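Local coordinates for 1-pyrroline-5-carboxylate dehydrogenase (Thermus thermophilus, PDB 1UZB), which probably catalyses the NAD-dependent oxidation of glutamate semialdehyde, formed from 1-pyrroline-5-carboxylate, to glutamate, a late step of proline breakdown, at residues K292-V297 and R327-Q332; D298-F303 and V449-R454; V310-Y315 and N472-G477. One frame throughout, in Å; residues are numbered along the deposited sequence.

Contact 1: K292-V297 and R327-Q332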
loop_
_atom_site.group_PDB
_atom_site.type_symbol
_atom_site.label_atom_id
_atom_site.label_comp_id
_atom_site.label_asym_id
_atom_site.label_seq_id
_atom_site.Cartn_x
_atom_site.Cartn_y
_atom_site.Cartn_z
ATOM N N LYS A 292 -27.830 -14.799 -26.777
ATOM C CA LYS A 292 -28.039 -14.710 -28.224
ATOM C C LYS A 292 -27.026 -13.637 -28.589
ATOM O O LYS A 292 -27.360 -12.473 -28.825
ATOM C CB LYS A 292 -29.466 -14.260 -28.561
ATOM C CG LYS A 292 -29.790 -14.380 -30.050
ATOM C CD LYS A 292 -29.828 -15.839 -30.507
ATOM C CE LYS A 292 -29.958 -15.934 -32.021
ATOM N NZ LYS A 292 -30.104 -17.344 -32.489
ATOM N N ASN A 293 -25.772 -14.066 -28.633
ATOM C CA ASN A 293 -24.653 -13.166 -28.846
ATOM C C ASN A 293 -24.374 -12.712 -30.259
ATOM O O ASN A 293 -24.346 -13.509 -31.202
ATOM C CB ASN A 293 -23.402 -13.797 -28.248
ATOM C CG ASN A 293 -23.693 -14.542 -26.966
ATOM O OD1 ASN A 293 -24.233 -13.985 -26.008
ATOM N ND2 ASN A 293 -23.343 -15.816 -26.945
ATOM N N ALA A 294 -24.121 -11.414 -30.381
ATOM C CA ALA A 294 -23.847 -10.819 -31.671
ATOM C C ALA A 294 -22.472 -10.190 -31.796
ATOM O O ALA A 294 -21.869 -9.745 -30.813
ATOM C CB ALA A 294 -24.897 -9.759 -31.983
ATOM N N ILE A 295 -21.981 -10.182 -33.028
ATOM C CA ILE A 295 -20.735 -9.518 -33.357
ATOM C C ILE A 295 -21.161 -8.479 -34.387
ATOM O O ILE A 295 -21.835 -8.804 -35.377
ATOM C CB ILE A 295 -19.694 -10.442 -34.018
ATOM C CG1 ILE A 295 -19.114 -11.404 -32.974
ATOM C CG2 ILE A 295 -18.584 -9.595 -34.647
ATOM C CD1 ILE A 295 -18.150 -12.420 -33.538
ATOM N N ILE A 296 -20.800 -7.231 -34.128
ATOM C CA ILE A 296 -21.096 -6.124 -35.024
ATOM C C ILE A 296 -19.836 -5.823 -35.815
ATOM O O ILE A 296 -18.743 -5.816 -35.255
ATOM C CB ILE A 296 -21.434 -4.827 -34.249
ATOM C CG1 ILE A 296 -22.737 -4.988 -33.463
ATOM C CG2 ILE A 296 -21.521 -3.647 -35.222
ATOM C CD1 ILE A 296 -23.023 -3.831 -32.519
ATOM N N VAL A 297 -19.980 -5.585 -37.112
ATOM C CA VAL A 297 -18.834 -5.213 -37.930
ATOM C C VAL A 297 -19.235 -3.981 -38.731
ATOM O O VAL A 297 -20.281 -3.981 -39.379
ATOM C CB VAL A 297 -18.413 -6.316 -38.925
ATOM C CG1 VAL A 297 -17.137 -5.887 -39.646
ATOM C CG2 VAL A 297 -18.189 -7.629 -38.201
ATOM N N ARG A 327 -25.347 -14.270 -33.982
ATOM C CA ARG A 327 -25.837 -13.141 -34.760
ATOM C C ARG A 327 -24.645 -12.359 -35.295
ATOM O O ARG A 327 -23.671 -12.127 -34.573
ATOM C CB ARG A 327 -26.707 -12.206 -33.909
ATOM C CG ARG A 327 -27.990 -12.829 -33.375
ATOM C CD ARG A 327 -28.839 -11.779 -32.665
ATOM N NE ARG A 327 -28.150 -11.231 -31.500
ATOM C CZ ARG A 327 -28.377 -10.023 -30.993
ATOM N NH1 ARG A 327 -27.694 -9.619 -29.929
ATOM N NH2 ARG A 327 -29.270 -9.213 -31.552
ATOM N N LEU A 328 -24.714 -11.982 -36.568
ATOM C CA LEU A 328 -23.672 -11.182 -37.204
ATOM C C LEU A 328 -24.402 -9.947 -37.715
ATOM O O LEU A 328 -25.218 -10.037 -38.630
ATOM C CB LEU A 328 -23.022 -11.938 -38.367
ATOM C CG LEU A 328 -21.973 -11.133 -39.140
ATOM C CD1 LEU A 328 -20.849 -10.694 -38.206
ATOM C CD2 LEU A 328 -21.424 -11.977 -40.272
ATOM N N ILE A 329 -24.135 -8.805 -37.088
ATOM C CA ILE A 329 -24.783 -7.546 -37.447
ATOM C C ILE A 329 -23.819 -6.718 -38.277
ATOM O O ILE A 329 -22.786 -6.267 -37.785
ATOM C CB ILE A 329 -25.193 -6.774 -36.174
ATOM C CG1 ILE A 329 -26.121 -7.645 -35.321
ATOM C CG2 ILE A 329 -25.894 -5.476 -36.545
ATOM C CD1 ILE A 329 -26.375 -7.092 -33.934
ATOM N N LEU A 330 -24.160 -6.523 -39.545
ATOM C CA LEU A 330 -23.304 -5.784 -40.460
ATOM C C LEU A 330 -23.911 -4.471 -40.923
ATOM O O LEU A 330 -25.057 -4.441 -41.371
ATOM C CB LEU A 330 -23.004 -6.646 -41.689
ATOM C CG LEU A 330 -22.442 -8.043 -41.402
ATOM C CD1 LEU A 330 -22.335 -8.860 -42.686
ATOM C CD2 LEU A 330 -21.082 -7.907 -40.737
ATOM N N THR A 331 -23.146 -3.387 -40.817
ATOM C CA THR A 331 -23.625 -2.093 -41.281
ATOM C C THR A 331 -23.626 -2.193 -42.803
ATOM O O THR A 331 -22.960 -3.055 -43.375
ATOM C CB THR A 331 -22.706 -0.940 -40.815
ATOM O OG1 THR A 331 -21.396 -1.109 -41.371
ATOM C CG2 THR A 331 -22.612 -0.922 -39.297
ATOM N N GLN A 332 -24.374 -1.317 -43.465
ATOM C CA GLN A 332 -24.480 -1.373 -44.918
ATOM C C GLN A 332 -23.150 -1.495 -45.656
ATOM O O GLN A 332 -23.007 -2.330 -46.548
ATOM C CB GLN A 332 -25.257 -0.157 -45.430
ATOM C CG GLN A 332 -25.612 -0.221 -46.916
ATOM C CD GLN A 332 -26.388 -1.476 -47.280
ATOM O OE1 GLN A 332 -27.349 -1.844 -46.604
ATOM N NE2 GLN A 332 -25.976 -2.137 -48.357
#
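Ala294 to Val297 pair in order with Arg327 to Leu330 as neighbouring parallel strands. Their backbone bonds reach one way and then the other: Arg327 N to Asn293 O, Ile295 N to Arg327 O, Ile329 N to Ile295 O (2.9 Å), Val297 N to Ile329 O and Thr331 N to Val297 O.

Arg327 bends at chi3 (-63°), which brings its guanidinium back over Ala294; the methyl of this small residue lies against one face, CB 3.5 Å from NH1. NE and NH1 each make a weak bond to Lys292 O, while NH1 and NH2 donate hydrogen bonds to Ala438 O and Val437 O, satisfying a buried charge with carbonyls. The aliphatic part of Lys292 crosses the Arg327 chain, CG to CD at 3.8 Å, and its NZ is taken by Glu416 O and Ile413 O, keeping the two charges apart.

Branched aliphatic residues suit the buried strands. Ile329 CD1 reaches Ala294 CB on one sheet face; on the other, Leu330 CD2 lies 3.6 Å from Val297 CB.

In this beta-alpha-beta unit of the aldehyde dehydrogenase fold, Ile295, Val297 and Leu328 pack on crossover helix 303-315, Ile296 and Ile329 on helix 431-439, and strands 446-450 and 422-428 flank the pair.

Contact 2: D298-F303 and V449-R454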
loop_
_atom_site.group_PDB
_atom_site.type_symbol
_atom_site.label_atom_id
_atom_site.label_comp_id
_atom_site.label_asym_id
_atom_site.label_seq_id
_atom_site.Cartn_x
_atom_site.Cartn_y
_atom_site.Cartn_z
ATOM N N ASP A 298 -18.439 -2.914 -38.662
ATOM C CA ASP A 298 -18.759 -1.730 -39.450
ATOM C C ASP A 298 -17.796 -1.601 -40.627
ATOM O O ASP A 298 -16.888 -2.417 -40.784
ATOM C CB ASP A 298 -18.805 -0.441 -38.600
ATOM C CG ASP A 298 -17.458 -0.029 -38.037
ATOM O OD1 ASP A 298 -16.422 -0.248 -38.693
ATOM O OD2 ASP A 298 -17.455 0.557 -36.932
ATOM N N GLU A 299 -17.998 -0.585 -41.459
ATOM C CA GLU A 299 -17.175 -0.411 -42.651
ATOM C C GLU A 299 -15.703 -0.069 -42.451
ATOM O O GLU A 299 -14.927 -0.130 -43.402
ATOM C CB GLU A 299 -17.809 0.630 -43.581
ATOM C CG GLU A 299 -17.852 2.038 -43.009
ATOM C CD GLU A 299 -18.491 3.031 -43.961
ATOM O OE1 GLU A 299 -19.662 2.820 -44.344
ATOM O OE2 GLU A 299 -17.824 4.020 -44.327
ATOM N N THR A 300 -15.310 0.274 -41.228
ATOM C CA THR A 300 -13.914 0.629 -40.963
ATOM C C THR A 300 -13.079 -0.554 -40.488
ATOM O O THR A 300 -11.867 -0.434 -40.313
ATOM C CB THR A 300 -13.802 1.712 -39.874
ATOM O OG1 THR A 300 -14.093 1.133 -38.594
ATOM C CG2 THR A 300 -14.770 2.847 -40.150
ATOM N N ALA A 301 -13.720 -1.695 -40.280
ATOM C CA ALA A 301 -13.029 -2.877 -39.781
ATOM C C ALA A 301 -12.094 -3.575 -40.754
ATOM O O ALA A 301 -12.135 -3.353 -41.963
ATOM C CB ALA A 301 -14.059 -3.881 -39.275
ATOM N N ASP A 302 -11.229 -4.413 -40.193
ATOM C CA ASP A 302 -10.327 -5.241 -40.982
ATOM C C ASP A 302 -11.263 -6.415 -41.286
ATOM O O ASP A 302 -11.513 -7.267 -40.429
ATOM C CB ASP A 302 -9.136 -5.689 -40.128
ATOM C CG ASP A 302 -8.229 -6.670 -40.847
ATOM O OD1 ASP A 302 -7.044 -6.761 -40.459
ATOM O OD2 ASP A 302 -8.694 -7.357 -41.784
ATOM N N PHE A 303 -11.809 -6.434 -42.496
ATOM C CA PHE A 303 -12.767 -7.460 -42.899
ATOM C C PHE A 303 -12.258 -8.893 -42.831
ATOM O O PHE A 303 -13.023 -9.808 -42.528
ATOM C CB PHE A 303 -13.283 -7.158 -44.308
ATOM C CG PHE A 303 -14.003 -5.836 -44.429
ATOM C CD1 PHE A 303 -14.015 -5.151 -45.641
ATOM C CD2 PHE A 303 -14.680 -5.280 -43.344
ATOM C CE1 PHE A 303 -14.685 -3.940 -45.777
ATOM C CE2 PHE A 303 -15.359 -4.062 -43.470
ATOM C CZ PHE A 303 -15.360 -3.392 -44.690
ATOM N N VAL A 449 -17.329 -6.357 -31.339
ATOM C CA VAL A 449 -17.335 -5.309 -32.346
ATOM C C VAL A 449 -16.010 -5.303 -33.085
ATOM O O VAL A 449 -14.946 -5.295 -32.457
ATOM C CB VAL A 449 -17.506 -3.895 -31.747
ATOM C CG1 VAL A 449 -17.461 -2.853 -32.867
ATOM C CG2 VAL A 449 -18.818 -3.793 -30.991
ATOM N N TYR A 450 -16.076 -5.361 -34.411
ATOM C CA TYR A 450 -14.883 -5.247 -35.239
ATOM C C TYR A 450 -15.034 -3.875 -35.880
ATOM O O TYR A 450 -15.994 -3.618 -36.619
ATOM C CB TYR A 450 -14.804 -6.330 -36.317
ATOM C CG TYR A 450 -14.202 -7.625 -35.821
ATOM C CD1 TYR A 450 -14.989 -8.580 -35.187
ATOM C CD2 TYR A 450 -12.833 -7.885 -35.963
ATOM C CE1 TYR A 450 -14.438 -9.766 -34.705
ATOM C CE2 TYR A 450 -12.270 -9.069 -35.481
ATOM C CZ TYR A 450 -13.082 -10.003 -34.857
ATOM O OH TYR A 450 -12.551 -11.187 -34.399
ATOM N N SER A 451 -14.103 -2.986 -35.548
ATOM C CA SER A 451 -14.105 -1.621 -36.050
ATOM C C SER A 451 -12.769 -0.971 -35.730
ATOM O O SER A 451 -12.114 -1.335 -34.753
ATOM C CB SER A 451 -15.218 -0.810 -35.375
ATOM O OG SER A 451 -15.128 0.567 -35.722
ATOM N N ARG A 452 -12.364 -0.014 -36.559
ATOM C CA ARG A 452 -11.122 0.713 -36.324
ATOM C C ARG A 452 -11.453 2.090 -35.746
ATOM O O ARG A 452 -10.569 2.798 -35.260
ATOM C CB ARG A 452 -10.338 0.901 -37.624
ATOM C CG ARG A 452 -9.626 -0.332 -38.161
ATOM C CD ARG A 452 -8.680 0.093 -39.285
ATOM N NE ARG A 452 -7.902 -1.000 -39.864
ATOM C CZ ARG A 452 -8.291 -1.742 -40.897
ATOM N NH1 ARG A 452 -7.507 -2.713 -41.349
ATOM N NH2 ARG A 452 -9.458 -1.514 -41.486
ATOM N N LYS A 453 -12.726 2.471 -35.797
ATOM C CA LYS A 453 -13.138 3.778 -35.297
ATOM C C LYS A 453 -13.232 3.791 -33.778
ATOM O O LYS A 453 -14.080 3.118 -33.194
ATOM C CB LYS A 453 -14.476 4.178 -35.923
ATOM C CG LYS A 453 -14.889 5.604 -35.606
ATOM C CD LYS A 453 -16.084 6.035 -36.441
ATOM C CE LYS A 453 -16.539 7.430 -36.056
ATOM N NZ LYS A 453 -15.423 8.412 -36.156
ATOM N N ARG A 454 -12.356 4.566 -33.145
ATOM C CA ARG A 454 -12.304 4.655 -31.690
ATOM C C ARG A 454 -13.638 5.034 -31.073
ATOM O O ARG A 454 -14.049 4.467 -30.056
ATOM C CB ARG A 454 -11.255 5.682 -31.247
ATOM C CG ARG A 454 -9.862 5.484 -31.825
ATOM C CD ARG A 454 -9.359 4.056 -31.667
ATOM N NE ARG A 454 -9.376 3.586 -30.285
ATOM C CZ ARG A 454 -9.086 2.340 -29.922
ATOM N NH1 ARG A 454 -9.129 1.996 -28.645
ATOM N NH2 ARG A 454 -8.744 1.443 -30.836
#
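Arg452 lies alongside the turn at Thr300, and its side chain runs along Thr300 O. CB starts 3.4 Å from Thr300 O, CG comes nearer still, at 3.1 Å, and CD keeps close as the chain extends to NE. The guanidinium then turns, chi4 near 90°, and NH2 bonds Thr300 O at 2.9 Å, from above the carbonyl plane. At the other branch, NH1 rests 3.6 Å from Asp302 CB; the Asp302 carboxylate, whose OD2 caps helix 303-315 at Leu305 N, is near in charge but receives no N-H from the guanidinium. The long arginine also packs on Glu225 of a neighbouring subunit.

The turn itself, type I from Asp298 to Ala301, follows strand 293-297, and the Asp298 side chain folds over it as an Asx turn. Its OD1 takes both Thr300 N and Thr300 OG1, the hydroxyl on the syn side, so Thr300 OG1 can accept from Arg452 N (2.9 Å, 163°). Asp298 OD2 receives Ser451 OG at 2.6 Å and is also bonded to His456 ND1. Serine suits position 451 because its hydroxyl can donate to Asp298 OD2 and still accept from Lys453 N, an ST turn leading into helix 454-463. Ala301 CB packs 3.9 Å from Tyr450 CB.

Contact 3: V310-Y315 and N472-G477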
loop_
_atom_site.group_PDB
_atom_site.type_symbol
_atom_site.label_atom_id
_atom_site.label_comp_id
_atom_site.label_asym_id
_atom_site.label_seq_id
_atom_site.Cartn_x
_atom_site.Cartn_y
_atom_site.Cartn_z
ATOM N N VAL A 310 -15.363 -14.175 -36.609
ATOM C CA VAL A 310 -16.768 -14.545 -36.661
ATOM C C VAL A 310 -16.905 -16.054 -36.836
ATOM O O VAL A 310 -17.700 -16.693 -36.154
ATOM C CB VAL A 310 -17.485 -13.828 -37.824
ATOM C CG1 VAL A 310 -18.861 -14.436 -38.048
ATOM C CG2 VAL A 310 -17.603 -12.348 -37.515
ATOM N N VAL A 311 -16.120 -16.629 -37.743
ATOM C CA VAL A 311 -16.183 -18.066 -37.973
ATOM C C VAL A 311 -15.775 -18.844 -36.720
ATOM O O VAL A 311 -16.431 -19.821 -36.352
ATOM C CB VAL A 311 -15.313 -18.461 -39.190
ATOM C CG1 VAL A 311 -15.168 -19.970 -39.273
ATOM C CG2 VAL A 311 -15.969 -17.937 -40.467
ATOM N N VAL A 312 -14.711 -18.410 -36.051
ATOM C CA VAL A 312 -14.279 -19.069 -34.823
ATOM C C VAL A 312 -15.372 -18.962 -33.755
ATOM O O VAL A 312 -15.711 -19.945 -33.092
ATOM C CB VAL A 312 -12.980 -18.423 -34.264
ATOM C CG1 VAL A 312 -12.735 -18.878 -32.831
ATOM C CG2 VAL A 312 -11.791 -18.799 -35.133
ATOM N N SER A 313 -15.928 -17.765 -33.605
ATOM C CA SER A 313 -16.959 -17.520 -32.598
ATOM C C SER A 313 -18.275 -18.242 -32.841
ATOM O O SER A 313 -18.949 -18.650 -31.895
ATOM C CB SER A 313 -17.251 -16.022 -32.497
ATOM O OG SER A 313 -16.104 -15.294 -32.095
ATOM N N ALA A 314 -18.641 -18.383 -34.110
ATOM C CA ALA A 314 -19.904 -19.012 -34.462
ATOM C C ALA A 314 -19.864 -20.524 -34.537
ATOM O O ALA A 314 -20.833 -21.184 -34.167
ATOM C CB ALA A 314 -20.404 -18.456 -35.793
ATOM N N TYR A 315 -18.741 -21.076 -34.988
ATOM C CA TYR A 315 -18.653 -22.512 -35.181
ATOM C C TYR A 315 -17.751 -23.314 -34.251
ATOM O O TYR A 315 -17.706 -24.541 -34.349
ATOM C CB TYR A 315 -18.318 -22.774 -36.655
ATOM C CG TYR A 315 -19.318 -22.122 -37.593
ATOM C CD1 TYR A 315 -20.666 -22.481 -37.568
ATOM C CD2 TYR A 315 -18.928 -21.113 -38.472
ATOM C CE1 TYR A 315 -21.601 -21.850 -38.393
ATOM C CE2 TYR A 315 -19.854 -20.475 -39.298
ATOM C CZ TYR A 315 -21.186 -20.846 -39.251
ATOM O OH TYR A 315 -22.097 -20.198 -40.058
ATOM N N ASN A 472 -12.399 -6.411 -31.776
ATOM C CA ASN A 472 -11.444 -6.909 -32.755
ATOM C C ASN A 472 -10.811 -8.255 -32.435
ATOM O O ASN A 472 -9.628 -8.485 -32.686
ATOM C CB ASN A 472 -10.389 -5.831 -33.027
ATOM C CG ASN A 472 -10.998 -4.605 -33.680
ATOM O OD1 ASN A 472 -11.831 -4.733 -34.583
ATOM N ND2 ASN A 472 -10.605 -3.420 -33.231
ATOM N N ARG A 473 -11.640 -9.148 -31.901
ATOM C CA ARG A 473 -11.244 -10.506 -31.564
ATOM C C ARG A 473 -12.490 -11.357 -31.318
ATOM O O ARG A 473 -13.599 -10.834 -31.219
ATOM C CB ARG A 473 -10.348 -10.535 -30.323
ATOM C CG ARG A 473 -10.929 -9.847 -29.105
ATOM C CD ARG A 473 -10.426 -10.496 -27.829
ATOM N NE ARG A 473 -11.113 -11.763 -27.596
ATOM C CZ ARG A 473 -10.801 -12.636 -26.643
ATOM N NH1 ARG A 473 -9.791 -12.398 -25.817
ATOM N NH2 ARG A 473 -11.519 -13.743 -26.505
ATOM N N LYS A 474 -12.294 -12.669 -31.217
ATOM C CA LYS A 474 -13.392 -13.611 -30.992
ATOM C C LYS A 474 -14.121 -13.288 -29.689
ATOM O O LYS A 474 -13.537 -12.707 -28.767
ATOM C CB LYS A 474 -12.848 -15.042 -30.937
ATOM C CG LYS A 474 -11.932 -15.284 -29.751
ATOM C CD LYS A 474 -11.376 -16.696 -29.713
ATOM C CE LYS A 474 -10.608 -16.925 -28.415
ATOM N NZ LYS A 474 -10.127 -18.326 -28.252
ATOM N N ILE A 475 -15.392 -13.671 -29.600
ATOM C CA ILE A 475 -16.169 -13.392 -28.395
ATOM C C ILE A 475 -16.344 -14.595 -27.479
ATOM O O ILE A 475 -17.048 -14.521 -26.476
ATOM C CB ILE A 475 -17.557 -12.801 -28.744
ATOM C CG1 ILE A 475 -18.421 -13.824 -29.490
ATOM C CG2 ILE A 475 -17.364 -11.551 -29.585
ATOM C CD1 ILE A 475 -19.863 -13.370 -29.683
ATOM N N THR A 476 -15.695 -15.700 -27.831
ATOM C CA THR A 476 -15.747 -16.922 -27.038
ATOM C C THR A 476 -14.405 -17.089 -26.322
ATOM O O THR A 476 -13.470 -16.311 -26.541
ATOM C CB THR A 476 -15.957 -18.156 -27.936
ATOM O OG1 THR A 476 -14.898 -18.212 -28.897
ATOM C CG2 THR A 476 -17.289 -18.079 -28.676
ATOM N N GLY A 477 -14.320 -18.091 -25.452
ATOM C CA GLY A 477 -13.074 -18.378 -24.762
ATOM C C GLY A 477 -12.597 -17.440 -23.672
ATOM O O GLY A 477 -11.391 -17.219 -23.546
HETATM O O HOH W 1 -15.269 -20.507 -30.274
#
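Ser313, near the C-terminal end of helix 303-315, the crossover helix of a beta-alpha-beta unit, meets Ile475 in the loop that follows strand 468-471. Its OG accepts a nearly straight bond from Ile475 N, 3.1 Å long with an N-H...O angle of 162°. With chi1 at -62° the hydroxyl sits beside its own backbone N, anti to the carbonyl carbon, and from there it also bonds Gly309 O one helical turn back. It makes the one direct hydrogen bond between the two segments, and serine suits the place because its hydroxyl can serve both partners while being small enough to let Lys474 CA come within 3.4 Å of OG.

Strand 468-471 is an edge strand, within the chain, of the mixed sheet of the aldehyde dehydrogenase fold, and Ile475 turns inward to that sheet: besides lying against Ser313 through CG1 (3.9 Å to Ser313 CB), it packs on Asn293, Ile295 and Ala325. The methyl CG2 of Thr476 lies 3.7 Å from Ser313 O, whereas its OG1 is 2.7 Å from a water that donates to Val312 O at 2.9 Å. The aliphatic part of Lys474 crosses Val312, CD to CG1 at 4.0 Å. Within the loop, Arg473 grips Lys474 O side-on through NE and NH2, the oxygen lying in the plane of the guanidinium, while NH1 makes a salt bridge to Glu165 of another subunit.

How the contacts relate
All three contacts are built on one mostly parallel sheet and the segments that connect its strands. Contact 1 is an inner strand pair; contact 2 lies at the C-terminal ends of strands 293-297 and 446-450, its centre 12 Å away, and the two are stitched by Ile296 O and Tyr450 N, 2.8 Å apart. Contact 3, also 12 Å from contact 1, covers the sheet, Val310 CG2 lying 3.7 Å from Leu328 CD1. Contacts 2 and 3, 15 Å between centres, join through Val449 O and Asn472 N at 2.9 Å. Cys322, in a Gly-Gln-Lys-Cys sequence, is probably the catalytic nucleophile, as in other aldehyde dehydrogenases: Asn293 of contact 1 holds its carbonyl, and Thr476 of contact 3 touches the next residue, Ser323.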